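Local coordinates for protein transcriptional regulator (Rhodococcus sp., PDB 2O0Y) that probably binds DNA and regulates transcription as a member of the IclR family, with a winged helix-turn-helix domain joined to a GAF-like C-terminal domain, at residues 66-71 against 76-81; 30-33 against 38-41; 115-120 against 124-129. All coordinates share one frame; numbering follows the deposited sequence.

How the contacts relate
Contacts 2 and 1 follow one another along the chain within the N-terminal helix-turn-helix domain, which probably binds DNA, and contact 3 comes later, in the C-terminal domain. The centres of contacts 1 and 2 are about 10 Å apart, and both reach the same small antiparallel sheet, in which strand 75-78 lies between 38-40 and 68-70; Tyr-76 N is probably hydrogen-bonded to Arg-39 O. Residues of both also touch the second subunit. Contact 3 belongs to the separate six-stranded sheet; its centre is about 30 Å from that of contact 1, their nearest atoms about 17 Å apart. This separation fits a two-domain regulator whose probably DNA-binding and probable effector-sensing parts form structurally separate domains.

Contact 1: residues 66-71 against 76-81; sequences SVLTSR and YSLGPE
Tyr-76 packs obliquely against Ser-70 at a non-hydrogen-bonded pair of the antiparallel hairpin 68-70/76-78, the wing of the winged helix-turn-helix domain. With CG anti to the carbonyl carbon (chi1 -64°), the tyrosine brings CD2 to 3.6 Å from Ser-70 CA, while CE2 runs beside the serine CB and OG. Beyond the hairpin the same ring packs on Val-59 and Cys-63 of helix 52-64; an alanine in place of the tyrosine would probably leave these residues and the Ser-70 backbone without this packing partner and open a gap between wing and helix. The next pair, Thr-69 and Ser-77, is hydrogen-bonded in both directions, with Thr-69 N to Ser-77 O at 2.9 Å and the return bond from Ser-77 N to Thr-69 O. On this face Ser-77 OG sits between its own N and carbonyl carbon (chi1 62°), from where it donates to Leu-78 O and accepts from a water that also meets Arg-71 NH1. Thr-69 OG1 passes at 3.2 Å from Gly-79 CA and at about the same distance from Pro-80 CD, but its polar partner is Gln-120 of the second subunit. Leu-68 and Leu-78 meet obliquely through their CD2 methyls, 4.0 Å apart, and both continue onto Phe-32. Where the strands end, Gly-79 N donates to Val-67 O at 2.8 Å, and Glu-81 N donates to the O of Ser-66, whose positive phi ends helix 52-64 in a Schellman motif. The chemistry thus divides: backbone bonds fix the strand pairing, the leucines pack inward on Phe-32 and the tyrosine on helix 52-64, and the hydroxyls of Thr-69 and Ser-77, on the face away from Tyr-76, find partners in the second subunit, in water and in backbone.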
ATOM      1  N   SER B  66     -14.209  -6.731   7.659  1.00 25.96           N
ATOM      2  CA  SER B  66     -13.025  -5.830   7.612  1.00 24.43           C
ATOM      3  C   SER B  66     -12.967  -4.896   6.443  1.00 24.70           C
ATOM      4  O   SER B  66     -11.913  -4.319   6.182  1.00 26.59           O
ATOM      5  CB  SER B  66     -11.727  -6.617   7.756  1.00 25.31           C
ATOM      6  OG  SER B  66     -11.693  -7.112   9.088  1.00 22.86           O
ATOM      7  N   VAL B  67     -14.096  -4.684   5.777  1.00 23.95           N
ATOM      8  CA  VAL B  67     -14.232  -3.699   4.667  1.00 22.63           C
ATOM      9  C   VAL B  67     -14.238  -2.346   5.317  1.00 24.22           C
ATOM     10  O   VAL B  67     -13.767  -1.397   4.727  1.00 23.72           O
ATOM     11  CB  VAL B  67     -15.553  -3.992   3.822  1.00 25.61           C
ATOM     12  CG1 VAL B  67     -16.153  -2.751   3.067  1.00 22.66           C
ATOM     13  CG2 VAL B  67     -15.359  -5.197   2.874  1.00 23.51           C
ATOM     14  N   LEU B  68     -14.830  -2.235   6.523  1.00 23.43           N
ATOM     15  CA  LEU B  68     -14.752  -0.991   7.263  1.00 24.06           C
ATOM     16  C   LEU B  68     -14.192  -1.333   8.620  1.00 25.51           C
ATOM     17  O   LEU B  68     -14.226  -2.507   8.996  1.00 24.98           O
ATOM     18  CB  LEU B  68     -16.125  -0.379   7.470  1.00 23.86           C
ATOM     19  CG  LEU B  68     -16.849   0.143   6.248  1.00 23.87           C
ATOM     20  CD1 LEU B  68     -18.203   0.751   6.752  1.00 24.26           C
ATOM     21  CD2 LEU B  68     -16.075   1.247   5.497  1.00 23.27           C
ATOM     22  N   THR B  69     -13.624  -0.350   9.316  1.00 24.99           N
ATOM     23  CA  THR B  69     -13.189  -0.515  10.716  1.00 27.62           C
ATOM     24  C   THR B  69     -13.768   0.578  11.580  1.00 28.67           C
ATOM     25  O   THR B  69     -13.740   1.727  11.165  1.00 28.85           O
ATOM     26  CB  THR B  69     -11.691  -0.308  10.780  1.00 27.19           C
ATOM     27  OG1 THR B  69     -11.131  -1.350  10.034  1.00 27.35           O
ATOM     28  CG2 THR B  69     -11.170  -0.425  12.156  1.00 26.98           C
ATOM     29  N   SER B  70     -14.315   0.218  12.742  1.00 28.90           N
ATOM     30  CA  SER B  70     -14.934   1.155  13.669  1.00 31.32           C
ATOM     31  C   SER B  70     -13.805   1.758  14.459  1.00 32.72           C
ATOM     32  O   SER B  70     -13.052   1.001  15.072  1.00 32.88           O
ATOM     33  CB  SER B  70     -15.795   0.342  14.677  1.00 31.50           C
ATOM     34  OG  SER B  70     -16.604   1.192  15.455  1.00 35.31           O
ATOM     35  N   ARG B  71     -13.667   3.083  14.497  1.00 33.16           N
ATOM     36  CA  ARG B  71     -12.583   3.698  15.276  1.00 35.28           C
ATOM     37  C   ARG B  71     -13.060   4.242  16.641  1.00 36.30           C
ATOM     38  O   ARG B  71     -14.253   4.406  16.878  1.00 36.83           O
ATOM     39  CB  ARG B  71     -11.945   4.821  14.504  1.00 34.82           C
ATOM     40  CG  ARG B  71     -11.429   4.407  13.128  1.00 36.73           C
ATOM     41  CD  ARG B  71     -11.395   5.600  12.246  1.00 41.28           C
ATOM     42  NE  ARG B  71     -10.730   6.733  12.888  1.00 47.70           N
ATOM     43  CZ  ARG B  71      -9.459   7.078  12.690  1.00 51.67           C
ATOM     44  NH1 ARG B  71      -8.678   6.367  11.863  1.00 52.57           N
ATOM     45  NH2 ARG B  71      -8.968   8.138  13.324  1.00 51.70           N
ATOM     46  N   TYR B  76     -15.719   5.567  11.174  1.00 27.31           N
ATOM     47  CA  TYR B  76     -15.295   4.380  10.464  1.00 25.78           C
ATOM     48  C   TYR B  76     -14.280   4.796   9.445  1.00 25.78           C
ATOM     49  O   TYR B  76     -14.468   5.868   8.825  1.00 23.19           O
ATOM     50  CB  TYR B  76     -16.490   3.746   9.717  1.00 26.44           C
ATOM     51  CG  TYR B  76     -17.539   3.257  10.677  1.00 27.35           C
ATOM     52  CD1 TYR B  76     -18.581   4.075  11.070  1.00 27.90           C
ATOM     53  CD2 TYR B  76     -17.450   1.998  11.243  1.00 28.30           C
ATOM     54  CE1 TYR B  76     -19.536   3.625  12.010  1.00 27.61           C
ATOM     55  CE2 TYR B  76     -18.388   1.547  12.160  1.00 29.03           C
ATOM     56  CZ  TYR B  76     -19.440   2.362  12.515  1.00 29.46           C
ATOM     57  OH  TYR B  76     -20.376   1.895  13.441  1.00 32.60           O
ATOM     58  N   SER B  77     -13.248   3.963   9.218  1.00 23.08           N
ATOM     59  CA  SER B  77     -12.403   4.125   8.042  1.00 22.65           C
ATOM     60  C   SER B  77     -12.631   2.908   7.159  1.00 23.43           C
ATOM     61  O   SER B  77     -13.311   1.950   7.595  1.00 25.38           O
ATOM     62  CB  SER B  77     -10.900   4.145   8.408  1.00 23.22           C
ATOM     63  OG  SER B  77     -10.556   2.921   8.981  1.00 25.00           O
ATOM     64  N   LEU B  78     -11.977   2.875   6.003  1.00 22.78           N
ATOM     65  CA  LEU B  78     -11.946   1.665   5.169  1.00 20.31           C
ATOM     66  C   LEU B  78     -11.106   0.714   5.998  1.00 20.52           C
ATOM     67  O   LEU B  78     -10.148   1.152   6.660  1.00 21.89           O
ATOM     68  CB  LEU B  78     -11.261   1.960   3.819  1.00 21.09           C
ATOM     69  CG  LEU B  78     -12.047   2.893   2.859  1.00 21.77           C
ATOM     70  CD1 LEU B  78     -11.368   2.904   1.477  1.00 22.33           C
ATOM     71  CD2 LEU B  78     -13.474   2.342   2.663  1.00 20.91           C
ATOM     72  N   GLY B  79     -11.424  -0.569   5.949  1.00 17.37           N
ATOM     73  CA  GLY B  79     -10.743  -1.507   6.872  1.00 15.65           C
ATOM     74  C   GLY B  79      -9.728  -2.369   6.157  1.00 14.76           C
ATOM     75  O   GLY B  79      -9.506  -2.236   4.959  1.00 14.44           O
ATOM     76  N   PRO B  80      -9.029  -3.221   6.907  1.00 15.30           N
ATOM     77  CA  PRO B  80      -7.840  -3.922   6.385  1.00 15.52           C
ATOM     78  C   PRO B  80      -8.134  -4.836   5.227  1.00 16.68           C
ATOM     79  O   PRO B  80      -7.248  -5.126   4.419  1.00 15.82           O
ATOM     80  CB  PRO B  80      -7.396  -4.782   7.596  1.00 17.08           C
ATOM     81  CG  PRO B  80      -7.994  -4.104   8.798  1.00 18.53           C
ATOM     82  CD  PRO B  80      -9.299  -3.483   8.345  1.00 15.43           C
ATOM     83  N   GLU B  81      -9.407  -5.258   5.091  1.00 15.91           N
ATOM     84  CA  GLU B  81      -9.761  -6.062   3.910  1.00 17.38           C
ATOM     85  C   GLU B  81      -9.291  -5.427   2.651  1.00 17.37           C
ATOM     86  O   GLU B  81      -8.833  -6.079   1.717  1.00 16.09           O
ATOM     87  CB  GLU B  81     -11.277  -6.274   3.846  1.00 16.37           C
ATOM     88  CG  GLU B  81     -11.834  -6.914   2.537  1.00 17.17           C
ATOM     89  CD  GLU B  81     -11.764  -8.413   2.464  1.00 22.99           C
ATOM     90  OE1 GLU B  81     -11.101  -9.011   3.312  1.00 19.38           O
ATOM     91  OE2 GLU B  81     -12.334  -9.013   1.497  1.00 19.31           O
TER
HETATM   92  O   HOH W   1      -8.824   3.246  11.219  1.00 31.65           O

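Contact 2: residues 30-33 against 38-41; sequences ELFD and TRSL
Leu-31 and Arg-39 meet across a short loop in which the two backbones stay apart, the nearest CA pair being Phe-32 and Thr-38 at 6.5 Å, so the link is made from side chain to backbone. Arg-39 grips Leu-31 O side-on with two nitrogens: NE at 2.9 Å comes from above the carbonyl plane, and NH2 at 3.0 Å lies in that plane on a lone pair. The oxygen in turn sits within about 5° of the guanidinium plane, which limits how far that group can rotate. Bending of the arginine at chi2 (-66°) carries its aliphatic part across Phe-32 before the head reaches the carbonyl. There Arg-39 CG stands over one face of the Phe-32 ring, 4.1 Å from its centroid, a CH-pi contact, and ring and guanidinium are almost perpendicular (88°). Arg-39 NH1 completes the anchoring in a salt bridge with Glu-43. Leu-31, Phe-32 and Arg-39 all pack on Leu-44 of helix 41-48, and Phe-32 also touches Leu-78, so the segment that follows helix 18-29 is held against both helix 41-48 and strand 75-78.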
ATOM      1  N   GLU B  30     -18.534   4.786  -1.569  1.00 25.88           N
ATOM      2  CA  GLU B  30     -18.291   6.038  -2.327  1.00 26.50           C
ATOM      3  C   GLU B  30     -18.180   7.278  -1.472  1.00 26.59           C
ATOM      4  O   GLU B  30     -17.663   8.308  -1.915  1.00 26.15           O
ATOM      5  CB  GLU B  30     -19.416   6.236  -3.337  1.00 28.42           C
ATOM      6  CG  GLU B  30     -19.409   5.187  -4.425  1.00 33.82           C
ATOM      7  CD  GLU B  30     -18.442   5.497  -5.531  1.00 43.94           C
ATOM      8  OE1 GLU B  30     -17.789   6.583  -5.489  1.00 47.38           O
ATOM      9  OE2 GLU B  30     -18.317   4.656  -6.451  1.00 47.61           O
ATOM     10  N   LEU B  31     -18.658   7.224  -0.226  1.00 25.20           N
ATOM     11  CA  LEU B  31     -18.570   8.432   0.617  1.00 25.39           C
ATOM     12  C   LEU B  31     -17.152   8.564   1.225  1.00 25.77           C
ATOM     13  O   LEU B  31     -16.814   9.562   1.799  1.00 25.91           O
ATOM     14  CB  LEU B  31     -19.591   8.336   1.791  1.00 24.44           C
ATOM     15  CG  LEU B  31     -21.053   8.498   1.351  1.00 25.78           C
ATOM     16  CD1 LEU B  31     -21.981   8.140   2.547  1.00 23.73           C
ATOM     17  CD2 LEU B  31     -21.243   9.923   0.875  1.00 25.26           C
ATOM     18  N   PHE B  32     -16.336   7.530   1.148  1.00 26.86           N
ATOM     19  CA  PHE B  32     -14.938   7.618   1.598  1.00 25.92           C
ATOM     20  C   PHE B  32     -14.062   8.119   0.489  1.00 26.56           C
ATOM     21  O   PHE B  32     -14.005   7.506  -0.621  1.00 25.98           O
ATOM     22  CB  PHE B  32     -14.425   6.233   2.087  1.00 27.14           C
ATOM     23  CG  PHE B  32     -15.199   5.713   3.301  1.00 25.93           C
ATOM     24  CD1 PHE B  32     -16.440   5.147   3.127  1.00 24.37           C
ATOM     25  CD2 PHE B  32     -14.690   5.856   4.609  1.00 25.04           C
ATOM     26  CE1 PHE B  32     -17.205   4.698   4.219  1.00 27.52           C
ATOM     27  CE2 PHE B  32     -15.426   5.412   5.726  1.00 20.04           C
ATOM     28  CZ  PHE B  32     -16.669   4.839   5.576  1.00 25.14           C
ATOM     29  N   ASP B  33     -13.324   9.197   0.758  1.00 26.81           N
ATOM     30  CA  ASP B  33     -12.405   9.662  -0.250  1.00 26.76           C
ATOM     31  C   ASP B  33     -11.251  10.364   0.406  1.00 26.33           C
ATOM     32  O   ASP B  33     -11.203  10.450   1.620  1.00 24.91           O
ATOM     33  CB  ASP B  33     -13.116  10.555  -1.287  1.00 28.13           C
ATOM     34  CG  ASP B  33     -13.915  11.687  -0.658  1.00 30.28           C
ATOM     35  OD1 ASP B  33     -13.499  12.191   0.400  1.00 31.94           O
ATOM     36  OD2 ASP B  33     -14.945  12.087  -1.251  1.00 30.64           O
ATOM     37  N   THR B  38     -12.469   9.132   6.852  1.00 25.20           N
ATOM     38  CA  THR B  38     -13.313   8.434   7.831  1.00 24.53           C
ATOM     39  C   THR B  38     -14.669   9.094   7.819  1.00 24.54           C
ATOM     40  O   THR B  38     -14.770  10.270   7.467  1.00 22.39           O
ATOM     41  CB  THR B  38     -12.745   8.489   9.278  1.00 24.75           C
ATOM     42  OG1 THR B  38     -12.841   9.833   9.740  1.00 25.67           O
ATOM     43  CG2 THR B  38     -11.237   8.087   9.321  1.00 25.81           C
ATOM     44  N   ARG B  39     -15.722   8.346   8.182  1.00 24.63           N
ATOM     45  CA  ARG B  39     -17.112   8.871   8.237  1.00 24.35           C
ATOM     46  C   ARG B  39     -17.755   8.287   9.455  1.00 25.28           C
ATOM     47  O   ARG B  39     -17.524   7.090   9.743  1.00 27.23           O
ATOM     48  CB  ARG B  39     -17.894   8.339   7.028  1.00 23.04           C
ATOM     49  CG  ARG B  39     -17.402   8.917   5.680  1.00 25.04           C
ATOM     50  CD  ARG B  39     -17.684  10.431   5.595  1.00 27.42           C
ATOM     51  NE  ARG B  39     -17.572  10.899   4.214  1.00 22.85           N
ATOM     52  CZ  ARG B  39     -17.997  12.046   3.752  1.00 27.97           C
ATOM     53  NH1 ARG B  39     -18.517  12.971   4.572  1.00 24.22           N
ATOM     54  NH2 ARG B  39     -17.837  12.299   2.445  1.00 26.99           N
ATOM     55  N   SER B  40     -18.574   9.080  10.146  1.00 26.88           N
ATOM     56  CA  SER B  40     -19.369   8.619  11.277  1.00 25.54           C
ATOM     57  C   SER B  40     -20.630   8.005  10.721  1.00 25.95           C
ATOM     58  O   SER B  40     -21.006   8.222   9.561  1.00 24.26           O
ATOM     59  CB  SER B  40     -19.780   9.796  12.120  1.00 26.99           C
ATOM     60  OG  SER B  40     -20.632  10.629  11.331  1.00 26.13           O
ATOM     61  N   LEU B  41     -21.350   7.292  11.556  1.00 23.86           N
ATOM     62  CA  LEU B  41     -22.594   6.698  11.104  1.00 24.79           C
ATOM     63  C   LEU B  41     -23.570   7.795  10.583  1.00 25.12           C
ATOM     64  O   LEU B  41     -24.238   7.612   9.561  1.00 25.28           O
ATOM     65  CB  LEU B  41     -23.225   5.897  12.295  1.00 24.38           C
ATOM     66  CG  LEU B  41     -24.649   5.348  12.133  1.00 27.29           C
ATOM     67  CD1 LEU B  41     -24.657   4.290  11.001  1.00 29.33           C
ATOM     68  CD2 LEU B  41     -25.127   4.763  13.477  1.00 26.65           C
TER

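Contact 3: residues 115-120 against 124-129; sequences NLYIRQ and RVVVAQ
A classic beta bulge interrupts the antiparallel hairpin 113-120/123-130 of the GAF-like C-terminal domain: Val-127 and Ala-128 both face Leu-116. Leu-116 N donates to Ala-128 O at 2.8 Å, whereas Leu-116 O accepts from Val-127 N at 2.9 Å in a nearly straight bond (169°), and the register shifts by one residue before Tyr-117 pairs with Val-126. Regular pairing then resumes, Ile-118 and Val-125 exchanging two backbone bonds. At the bulge Val-127 packs along Leu-116 and Ile-118, with CG2 a tight 3.5 Å from Leu-116 CD2 and CG1 against Ile-118 CG1. On the face opposite Leu-116 and Ile-118, Val-126 CG2 lies over one face of the Tyr-117 ring, 3.6 Å from its centroid and offset toward the rim. Arg-124 runs beside the tyrosine, pointing the same way. Its CG lies between the backbone N and carbonyl carbon (chi1 71°), which sets the aliphatic chain along CD1 and CE1, and NH1 then donates to Tyr-117 OH at 3.1 Å. Farther along this face, the side chains of Asn-115 and Gln-129 also lie together: Gln-129 NE2 gives a 2.7 Å bond to Asn-115 OD1, which lies in the plane of the glutamine amide although the two amides are turned 51° apart. Gln-129 NE2 also bonds to Ile-140 O, and Tyr-117 and Arg-124 pack on Ala-153 of helix 152-157. The two faces therefore differ in chemistry: one joins aliphatic groups, with Leu-116 and Ala-128 reaching Met-103 of helix 97-110, while the other fixes largely buried polar groups in definite orientations through side-chain hydrogen bonds.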
ATOM      1  N   ASN B 115      10.920   9.025 -18.874  1.00 27.04           N
ATOM      2  CA  ASN B 115      10.611   8.281 -17.621  1.00 29.00           C
ATOM      3  C   ASN B 115       9.515   9.013 -16.868  1.00 29.50           C
ATOM      4  O   ASN B 115       9.589  10.237 -16.738  1.00 29.49           O
ATOM      5  CB  ASN B 115      11.862   8.286 -16.726  1.00 28.84           C
ATOM      6  CG  ASN B 115      12.974   7.399 -17.289  1.00 33.70           C
ATOM      7  OD1 ASN B 115      12.719   6.269 -17.696  1.00 36.89           O
ATOM      8  ND2 ASN B 115      14.176   7.927 -17.373  1.00 36.91           N
ATOM      9  N   LEU B 116       8.533   8.293 -16.331  1.00 29.17           N
ATOM     10  CA  LEU B 116       7.539   8.936 -15.479  1.00 28.67           C
ATOM     11  C   LEU B 116       7.896   8.480 -14.087  1.00 27.92           C
ATOM     12  O   LEU B 116       7.814   7.279 -13.793  1.00 26.75           O
ATOM     13  CB  LEU B 116       6.102   8.497 -15.803  1.00 29.00           C
ATOM     14  CG  LEU B 116       4.954   9.314 -15.160  1.00 29.95           C
ATOM     15  CD1 LEU B 116       3.701   9.147 -15.979  1.00 36.07           C
ATOM     16  CD2 LEU B 116       4.596   8.750 -13.805  1.00 31.82           C
ATOM     17  N   TYR B 117       8.289   9.414 -13.225  1.00 27.15           N
ATOM     18  CA  TYR B 117       8.720   9.036 -11.876  1.00 27.93           C
ATOM     19  C   TYR B 117       7.724   9.465 -10.849  1.00 27.88           C
ATOM     20  O   TYR B 117       7.101  10.501 -11.032  1.00 26.87           O
ATOM     21  CB  TYR B 117       9.943   9.852 -11.536  1.00 28.41           C
ATOM     22  CG  TYR B 117      11.267   9.424 -12.041  1.00 28.26           C
ATOM     23  CD1 TYR B 117      12.018   8.502 -11.314  1.00 29.97           C
ATOM     24  CD2 TYR B 117      11.831   9.996 -13.207  1.00 28.22           C
ATOM     25  CE1 TYR B 117      13.293   8.129 -11.746  1.00 32.36           C
ATOM     26  CE2 TYR B 117      13.112   9.646 -13.621  1.00 28.83           C
ATOM     27  CZ  TYR B 117      13.836   8.725 -12.867  1.00 33.57           C
ATOM     28  OH  TYR B 117      15.106   8.338 -13.209  1.00 35.74           O
ATOM     29  N   ILE B 118       7.595   8.693  -9.754  1.00 27.69           N
ATOM     30  CA  ILE B 118       6.938   9.178  -8.556  1.00 27.07           C
ATOM     31  C   ILE B 118       7.884   9.075  -7.358  1.00 28.36           C
ATOM     32  O   ILE B 118       8.957   8.464  -7.455  1.00 28.52           O
ATOM     33  CB  ILE B 118       5.650   8.319  -8.290  1.00 28.00           C
ATOM     34  CG1 ILE B 118       6.032   6.837  -8.192  1.00 27.46           C
ATOM     35  CG2 ILE B 118       4.624   8.548  -9.407  1.00 25.62           C
ATOM     36  CD1 ILE B 118       4.953   5.898  -7.566  1.00 30.85           C
ATOM     37  N   ARG B 119       7.464   9.607  -6.200  1.00 28.56           N
ATOM     38  CA  ARG B 119       8.208   9.475  -4.989  1.00 29.04           C
ATOM     39  C   ARG B 119       7.547   8.359  -4.200  1.00 30.03           C
ATOM     40  O   ARG B 119       6.296   8.245  -4.163  1.00 29.25           O
ATOM     41  CB  ARG B 119       8.149  10.765  -4.164  1.00 29.99           C
ATOM     42  CG  ARG B 119       8.903  10.728  -2.854  1.00 28.80           C
ATOM     43  CD  ARG B 119       8.777  12.061  -2.087  1.00 29.45           C
ATOM     44  NE  ARG B 119       7.440  12.333  -1.535  1.00 29.72           N
ATOM     45  CZ  ARG B 119       6.920  11.750  -0.453  1.00 32.30           C
ATOM     46  NH1 ARG B 119       7.560  10.781   0.203  1.00 29.09           N
ATOM     47  NH2 ARG B 119       5.720  12.123  -0.029  1.00 29.14           N
ATOM     48  N   GLN B 120       8.398   7.532  -3.602  1.00 29.63           N
ATOM     49  CA  GLN B 120       7.981   6.516  -2.692  1.00 31.42           C
ATOM     50  C   GLN B 120       8.940   6.615  -1.532  1.00 31.51           C
ATOM     51  O   GLN B 120      10.109   6.303  -1.660  1.00 32.15           O
ATOM     52  CB  GLN B 120       8.022   5.160  -3.376  1.00 32.94           C
ATOM     53  CG  GLN B 120       6.839   4.954  -4.345  1.00 37.18           C
ATOM     54  CD  GLN B 120       6.483   3.486  -4.579  1.00 45.76           C
ATOM     55  OE1 GLN B 120       7.370   2.614  -4.714  1.00 45.26           O
ATOM     56  NE2 GLN B 120       5.166   3.202  -4.630  1.00 45.84           N
ATOM     57  N   ARG B 124      12.905   7.936  -5.563  1.00 30.37           N
ATOM     58  CA  ARG B 124      12.183   8.117  -6.810  1.00 30.74           C
ATOM     59  C   ARG B 124      12.160   6.770  -7.515  1.00 30.57           C
ATOM     60  O   ARG B 124      13.114   5.975  -7.394  1.00 30.26           O
ATOM     61  CB  ARG B 124      12.849   9.158  -7.699  1.00 32.17           C
ATOM     62  CG  ARG B 124      14.185   8.711  -8.313  1.00 33.12           C
ATOM     63  CD  ARG B 124      14.704   9.728  -9.383  1.00 36.14           C
ATOM     64  NE  ARG B 124      16.093   9.890  -9.057  1.00 48.36           N
ATOM     65  CZ  ARG B 124      17.130   9.335  -9.666  1.00 47.72           C
ATOM     66  NH1 ARG B 124      17.013   8.627 -10.775  1.00 47.64           N
ATOM     67  NH2 ARG B 124      18.308   9.561  -9.152  1.00 47.31           N
ATOM     68  N   VAL B 125      11.055   6.515  -8.212  1.00 28.62           N
ATOM     69  CA  VAL B 125      10.777   5.232  -8.840  1.00 27.94           C
ATOM     70  C   VAL B 125      10.190   5.529 -10.181  1.00 27.72           C
ATOM     71  O   VAL B 125       9.253   6.325 -10.300  1.00 27.16           O
ATOM     72  CB  VAL B 125       9.736   4.429  -8.035  1.00 27.10           C
ATOM     73  CG1 VAL B 125       9.613   2.992  -8.578  1.00 28.02           C
ATOM     74  CG2 VAL B 125      10.150   4.395  -6.585  1.00 29.47           C
ATOM     75  N   VAL B 126      10.737   4.890 -11.204  1.00 28.07           N
ATOM     76  CA  VAL B 126      10.153   4.972 -12.553  1.00 26.59           C
ATOM     77  C   VAL B 126       9.007   4.007 -12.605  1.00 27.01           C
ATOM     78  O   VAL B 126       9.142   2.803 -12.293  1.00 26.18           O
ATOM     79  CB  VAL B 126      11.202   4.654 -13.674  1.00 28.08           C
ATOM     80  CG1 VAL B 126      10.580   4.655 -15.000  1.00 25.82           C
ATOM     81  CG2 VAL B 126      12.325   5.690 -13.642  1.00 29.51           C
ATOM     82  N   VAL B 127       7.831   4.542 -12.909  1.00 26.26           N
ATOM     83  CA  VAL B 127       6.646   3.689 -12.937  1.00 25.39           C
ATOM     84  C   VAL B 127       6.054   3.530 -14.331  1.00 25.67           C
ATOM     85  O   VAL B 127       5.155   2.716 -14.561  1.00 25.69           O
ATOM     86  CB  VAL B 127       5.588   4.205 -11.950  1.00 27.08           C
ATOM     87  CG1 VAL B 127       6.112   4.029 -10.471  1.00 24.31           C
ATOM     88  CG2 VAL B 127       5.138   5.651 -12.303  1.00 25.26           C
ATOM     89  N   ALA B 128       6.518   4.357 -15.264  1.00 25.81           N
ATOM     90  CA  ALA B 128       6.310   4.086 -16.682  1.00 26.14           C
ATOM     91  C   ALA B 128       7.427   4.709 -17.494  1.00 25.82           C
ATOM     92  O   ALA B 128       8.032   5.682 -17.042  1.00 24.95           O
ATOM     93  CB  ALA B 128       4.918   4.659 -17.166  1.00 27.81           C
ATOM     94  N   GLN B 129       7.722   4.134 -18.676  1.00 26.93           N
ATOM     95  CA  GLN B 129       8.925   4.525 -19.431  1.00 27.95           C
ATOM     96  C   GLN B 129       8.734   4.327 -20.922  1.00 28.88           C
ATOM     97  O   GLN B 129       8.147   3.319 -21.318  1.00 29.30           O
ATOM     98  CB  GLN B 129      10.072   3.616 -18.969  1.00 27.91           C
ATOM     99  CG  GLN B 129      11.456   3.921 -19.564  1.00 29.69           C
ATOM    100  CD  GLN B 129      12.542   3.066 -18.918  1.00 34.47           C
ATOM    101  OE1 GLN B 129      12.615   1.863 -19.180  1.00 31.76           O
ATOM    102  NE2 GLN B 129      13.366   3.680 -18.024  1.00 28.49           N
TER